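Local structure of chromosome-partitioning ATPase Soj (1WCV) at residues T50-L64 and H75-L89. The protein hydrolyses ATP and, when ATP is bound, coats double-stranded DNA cooperatively as nucleoprotein filaments, a probable part of chromosome partitioning. Residues are numbered along the deposited sequence; the frame is centred on the assembly and turned at random.
Sequences TSGLGVRAERGVYHL and HPVDGFHLLPATPDL
Leu53 sets its CD1 methyl against the edge of the Phe80 ring, 4.0 Å from CE2. The same methyl meets CG1 of Val77, whose side chain crosses that of Leu53 at about a right angle. Val55 and Leu82 reach toward each other tip to tip, CG2 to CD2 at 3.7 Å. The other branch of Val55, CG1, touches CD2 of the His75 ring. At the edge of this ring, in its plane, a water hydrogen-bonds NE2; its bond to Arg56 O is weak. Thr50 OG1 is anti to the carbonyl carbon, beside the backbone N (chi1 -57°), and accepts the N-H of Ala85 at 3.1 Å. OG1 also hydrogen-bonds Asp42 OD2 on strand 38-42, while CG2 rests on Pro84 CB. Strands 75-77 and 80-83 form a hairpin with a type I' turn at one margin of the P-loop ATPase sheet. The loop after helix 48-52, which ends in a Schellman motif at Gly54, runs across this hairpin. Beyond it, Val61 N donates to Pro84 O at 3.0 Å, nearly in line with the C=O bond (175°). The methyls of Val61 are tightly packed: CG1 lies 3.5 Å from Leu83 CD2, and CG2 presses on Leu89 CG. Tyr62 CG is anti to the backbone N (chi1 -175°), and the ring has Leu89 CA near its plane, 3.8 Å from Tyr62 CD2. Ala92 and Glu95 of helix 89-96 also touch this side chain. With an alanine here the ring is gone, which would probably leave a gap beside Leu89, Ala92 and Glu95. Water bridges Tyr62 N to OG1 of Thr86.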
loop_
_atom_site.group_PDB
_atom_site.type_symbol
_atom_site.label_atom_id
_atom_site.label_comp_id
_atom_site.label_asym_id
_atom_site.label_seq_id
_atom_site.Cartn_x
_atom_site.Cartn_y
_atom_site.Cartn_z
ATOM N N THR A 50 6.194 1.955 26.496
ATOM C CA THR A 50 7.167 1.352 27.400
ATOM C C THR A 50 6.684 -0.009 27.901
ATOM O O THR A 50 7.439 -0.981 27.944
ATOM C CB THR A 50 7.420 2.255 28.622
ATOM O OG1 THR A 50 7.849 3.548 28.181
ATOM C CG2 THR A 50 8.503 1.646 29.515
ATOM N N SER A 51 5.419 -0.066 28.293
ATOM C CA SER A 51 4.827 -1.299 28.779
ATOM C C SER A 51 4.655 -2.282 27.622
ATOM O O SER A 51 4.723 -3.501 27.807
ATOM C CB SER A 51 3.469 -0.999 29.415
ATOM O OG SER A 51 2.844 -2.189 29.855
ATOM N N GLY A 52 4.442 -1.743 26.426
ATOM C CA GLY A 52 4.256 -2.594 25.264
ATOM C C GLY A 52 5.554 -3.256 24.858
ATOM O O GLY A 52 5.576 -4.181 24.045
ATOM N N LEU A 53 6.645 -2.773 25.438
ATOM C CA LEU A 53 7.966 -3.299 25.148
ATOM C C LEU A 53 8.532 -4.097 26.322
ATOM O O LEU A 53 9.690 -4.507 26.302
ATOM C CB LEU A 53 8.901 -2.149 24.775
ATOM C CG LEU A 53 8.608 -1.537 23.399
ATOM C CD1 LEU A 53 9.511 -0.341 23.155
ATOM C CD2 LEU A 53 8.815 -2.598 22.322
ATOM N N GLY A 54 7.701 -4.317 27.337
ATOM C CA GLY A 54 8.120 -5.078 28.503
ATOM C C GLY A 54 9.173 -4.394 29.355
ATOM O O GLY A 54 9.889 -5.051 30.112
ATOM N N VAL A 55 9.269 -3.075 29.239
ATOM C CA VAL A 55 10.244 -2.318 30.008
ATOM C C VAL A 55 9.638 -1.796 31.303
ATOM O O VAL A 55 8.464 -1.429 31.356
ATOM C CB VAL A 55 10.805 -1.138 29.188
ATOM C CG1 VAL A 55 11.737 -0.291 30.046
ATOM C CG2 VAL A 55 11.547 -1.670 27.972
ATOM N N ARG A 56 10.455 -1.779 32.350
ATOM C CA ARG A 56 10.030 -1.315 33.662
ATOM C C ARG A 56 11.187 -0.549 34.295
ATOM O O ARG A 56 12.011 -1.127 35.002
ATOM C CB ARG A 56 9.647 -2.516 34.531
ATOM C CG ARG A 56 9.206 -2.170 35.941
ATOM C CD ARG A 56 8.853 -3.429 36.721
ATOM N NE ARG A 56 8.458 -3.141 38.098
ATOM C CZ ARG A 56 9.260 -2.600 39.011
ATOM N NH1 ARG A 56 8.810 -2.376 40.239
ATOM N NH2 ARG A 56 10.510 -2.284 38.699
ATOM N N ALA A 57 11.246 0.752 34.027
ATOM C CA ALA A 57 12.309 1.594 34.559
ATOM C C ALA A 57 11.763 2.687 35.468
ATOM O O ALA A 57 10.574 2.996 35.439
ATOM C CB ALA A 57 13.100 2.218 33.416
ATOM N N GLU A 58 12.643 3.268 36.276
ATOM C CA GLU A 58 12.250 4.329 37.191
ATOM C C GLU A 58 12.873 5.638 36.721
ATOM O O GLU A 58 12.688 6.690 37.331
ATOM C CB GLU A 58 12.707 3.995 38.614
ATOM C CG GLU A 58 12.081 4.870 39.693
ATOM C CD GLU A 58 12.369 4.369 41.098
ATOM O OE1 GLU A 58 11.901 5.007 42.065
ATOM O OE2 GLU A 58 13.061 3.336 41.235
ATOM N N ARG A 59 13.616 5.552 35.624
ATOM C CA ARG A 59 14.270 6.708 35.029
ATOM C C ARG A 59 13.782 6.818 33.589
ATOM O O ARG A 59 13.805 5.836 32.848
ATOM C CB ARG A 59 15.789 6.530 35.057
ATOM C CG ARG A 59 16.386 6.502 36.457
ATOM C CD ARG A 59 17.834 6.036 36.438
ATOM N NE ARG A 59 18.682 6.865 35.586
ATOM C CZ ARG A 59 18.921 8.157 35.793
ATOM N NH1 ARG A 59 19.707 8.829 34.963
ATOM N NH2 ARG A 59 18.374 8.776 36.831
ATOM N N GLY A 60 13.337 8.007 33.197
ATOM C CA GLY A 60 12.843 8.182 31.844
ATOM C C GLY A 60 13.039 9.558 31.238
ATOM O O GLY A 60 13.991 10.275 31.557
ATOM N N VAL A 61 12.120 9.922 30.348
ATOM C CA VAL A 61 12.164 11.203 29.659
ATOM C C VAL A 61 12.102 12.397 30.607
ATOM O O VAL A 61 12.617 13.471 30.292
ATOM C CB VAL A 61 11.010 11.314 28.640
ATOM C CG1 VAL A 61 11.160 10.247 27.573
ATOM C CG2 VAL A 61 9.680 11.152 29.342
ATOM N N TYR A 62 11.473 12.215 31.764
ATOM C CA TYR A 62 11.366 13.305 32.728
ATOM C C TYR A 62 12.751 13.745 33.168
ATOM O O TYR A 62 13.020 14.938 33.304
ATOM C CB TYR A 62 10.559 12.871 33.953
ATOM C CG TYR A 62 10.307 13.990 34.949
ATOM C CD1 TYR A 62 11.335 14.489 35.754
ATOM C CD2 TYR A 62 9.038 14.550 35.084
ATOM C CE1 TYR A 62 11.101 15.516 36.675
ATOM C CE2 TYR A 62 8.793 15.575 35.998
ATOM C CZ TYR A 62 9.823 16.054 36.790
ATOM O OH TYR A 62 9.569 17.058 37.701
ATOM N N HIS A 63 13.627 12.772 33.390
ATOM C CA HIS A 63 14.989 13.049 33.811
ATOM C C HIS A 63 15.784 13.683 32.679
ATOM O O HIS A 63 16.733 14.431 32.916
ATOM C CB HIS A 63 15.648 11.756 34.276
ATOM C CG HIS A 63 14.924 11.093 35.404
ATOM N ND1 HIS A 63 14.846 11.645 36.664
ATOM C CD2 HIS A 63 14.213 9.942 35.453
ATOM C CE1 HIS A 63 14.116 10.864 37.440
ATOM N NE2 HIS A 63 13.720 9.824 36.730
ATOM N N LEU A 64 15.393 13.381 31.445
ATOM C CA LEU A 64 16.063 13.949 30.283
ATOM C C LEU A 64 15.811 15.450 30.308
ATOM O O LEU A 64 16.717 16.252 30.085
ATOM C CB LEU A 64 15.495 13.362 28.991
ATOM C CG LEU A 64 16.162 13.868 27.713
ATOM C CD1 LEU A 64 17.566 13.284 27.610
ATOM C CD2 LEU A 64 15.327 13.469 26.507
ATOM N N HIS A 75 17.089 2.389 26.893
ATOM C CA HIS A 75 17.041 0.946 27.117
ATOM C C HIS A 75 17.063 0.231 25.767
ATOM O O HIS A 75 16.235 0.507 24.900
ATOM C CB HIS A 75 15.753 0.550 27.843
ATOM C CG HIS A 75 15.710 0.952 29.285
ATOM N ND1 HIS A 75 15.844 2.259 29.700
ATOM C CD2 HIS A 75 15.505 0.220 30.406
ATOM C CE1 HIS A 75 15.722 2.315 31.015
ATOM N NE2 HIS A 75 15.516 1.091 31.467
ATOM N N PRO A 76 18.010 -0.695 25.567
ATOM C CA PRO A 76 18.048 -1.399 24.281
ATOM C C PRO A 76 16.916 -2.419 24.193
ATOM O O PRO A 76 16.678 -3.186 25.125
ATOM C CB PRO A 76 19.427 -2.049 24.290
ATOM C CG PRO A 76 19.601 -2.394 25.742
ATOM C CD PRO A 76 19.113 -1.133 26.442
ATOM N N VAL A 77 16.209 -2.419 23.071
ATOM C CA VAL A 77 15.108 -3.348 22.885
ATOM C C VAL A 77 14.867 -3.632 21.408
ATOM O O VAL A 77 14.860 -2.718 20.578
ATOM C CB VAL A 77 13.809 -2.798 23.513
ATOM C CG1 VAL A 77 13.448 -1.463 22.878
ATOM C CG2 VAL A 77 12.678 -3.802 23.339
ATOM N N ASP A 78 14.674 -4.912 21.100
ATOM C CA ASP A 78 14.418 -5.391 19.745
ATOM C C ASP A 78 15.173 -4.654 18.643
ATOM O O ASP A 78 14.590 -4.297 17.616
ATOM C CB ASP A 78 12.918 -5.345 19.437
ATOM C CG ASP A 78 12.564 -6.090 18.158
ATOM O OD1 ASP A 78 11.540 -5.755 17.525
ATOM O OD2 ASP A 78 13.313 -7.020 17.790
ATOM N N GLY A 79 16.460 -4.419 18.853
ATOM C CA GLY A 79 17.249 -3.752 17.833
ATOM C C GLY A 79 17.281 -2.234 17.847
ATOM O O GLY A 79 17.985 -1.634 17.041
ATOM N N PHE A 80 16.512 -1.601 18.729
ATOM C CA PHE A 80 16.540 -0.142 18.808
ATOM C C PHE A 80 16.649 0.331 20.252
ATOM O O PHE A 80 16.781 -0.479 21.166
ATOM C CB PHE A 80 15.305 0.487 18.138
ATOM C CG PHE A 80 13.987 0.002 18.679
ATOM C CD1 PHE A 80 13.423 -1.184 18.220
ATOM C CD2 PHE A 80 13.291 0.750 19.629
ATOM C CE1 PHE A 80 12.190 -1.622 18.695
ATOM C CE2 PHE A 80 12.056 0.323 20.112
ATOM C CZ PHE A 80 11.500 -0.864 19.646
ATOM N N HIS A 81 16.613 1.643 20.455
ATOM C CA HIS A 81 16.710 2.194 21.802
ATOM C C HIS A 81 15.428 2.898 22.224
ATOM O O HIS A 81 14.830 3.633 21.443
ATOM C CB HIS A 81 17.883 3.174 21.893
ATOM C CG HIS A 81 19.229 2.524 21.790
ATOM N ND1 HIS A 81 20.403 3.246 21.770
ATOM C CD2 HIS A 81 19.588 1.221 21.710
ATOM C CE1 HIS A 81 21.427 2.415 21.681
ATOM N NE2 HIS A 81 20.959 1.180 21.644
ATOM N N LEU A 82 15.016 2.660 23.464
ATOM C CA LEU A 82 13.813 3.270 24.026
ATOM C C LEU A 82 14.127 4.199 25.196
ATOM O O LEU A 82 14.865 3.833 26.109
ATOM C CB LEU A 82 12.849 2.194 24.526
ATOM C CG LEU A 82 11.714 2.710 25.425
ATOM C CD1 LEU A 82 10.593 3.311 24.565
ATOM C CD2 LEU A 82 11.179 1.579 26.280
ATOM N N LEU A 83 13.574 5.407 25.151
ATOM C CA LEU A 83 13.729 6.363 26.241
ATOM C C LEU A 83 12.354 6.229 26.889
ATOM O O LEU A 83 11.390 6.860 26.465
ATOM C CB LEU A 83 13.936 7.778 25.702
ATOM C CG LEU A 83 14.708 8.731 26.619
ATOM C CD1 LEU A 83 14.540 10.152 26.118
ATOM C CD2 LEU A 83 14.201 8.617 28.050
ATOM N N PRO A 84 12.246 5.371 27.912
ATOM C CA PRO A 84 11.004 5.102 28.636
ATOM C C PRO A 84 10.304 6.251 29.343
ATOM O O PRO A 84 10.873 7.320 29.567
ATOM C CB PRO A 84 11.414 3.999 29.606
ATOM C CG PRO A 84 12.813 4.354 29.917
ATOM C CD PRO A 84 13.378 4.686 28.562
ATOM N N ALA A 85 9.044 6.000 29.679
ATOM C CA ALA A 85 8.213 6.957 30.384
ATOM C C ALA A 85 7.832 6.301 31.700
ATOM O O ALA A 85 7.717 5.075 31.783
ATOM C CB ALA A 85 6.964 7.275 29.569
ATOM N N THR A 86 7.650 7.121 32.728
ATOM C CA THR A 86 7.291 6.641 34.058
ATOM C C THR A 86 6.158 7.513 34.593
ATOM O O THR A 86 5.837 8.549 34.010
ATOM C CB THR A 86 8.483 6.766 35.030
ATOM O OG1 THR A 86 8.939 8.126 35.050
ATOM C CG2 THR A 86 9.630 5.874 34.596
ATOM N N PRO A 87 5.526 7.098 35.703
ATOM C CA PRO A 87 4.437 7.907 36.261
ATOM C C PRO A 87 4.983 9.223 36.811
ATOM O O PRO A 87 4.271 9.994 37.457
ATOM C CB PRO A 87 3.860 7.002 37.348
ATOM C CG PRO A 87 5.041 6.186 37.775
ATOM C CD PRO A 87 5.686 5.842 36.454
ATOM N N ASP A 88 6.260 9.465 36.537
ATOM C CA ASP A 88 6.964 10.668 36.974
ATOM C C ASP A 88 6.852 11.751 35.904
ATOM O O ASP A 88 6.943 12.943 36.200
ATOM C CB ASP A 88 8.439 10.331 37.204
ATOM C CG ASP A 88 9.249 11.519 37.684
ATOM O OD1 ASP A 88 8.971 12.019 38.796
ATOM O OD2 ASP A 88 10.159 11.958 36.947
ATOM N N LEU A 89 6.655 11.318 34.662
ATOM C CA LEU A 89 6.538 12.227 33.529
ATOM C C LEU A 89 5.494 13.309 33.778
ATOM O O LEU A 89 5.658 14.459 33.368
ATOM C CB LEU A 89 6.162 11.443 32.276
ATOM C CG LEU A 89 6.958 11.772 31.014
ATOM C CD1 LEU A 89 6.389 10.972 29.846
ATOM C CD2 LEU A 89 6.900 13.268 30.732
HETATM O O HOH W 1 14.415 -1.239 33.292
HETATM O O HOH W 2 9.840 9.828 33.094
#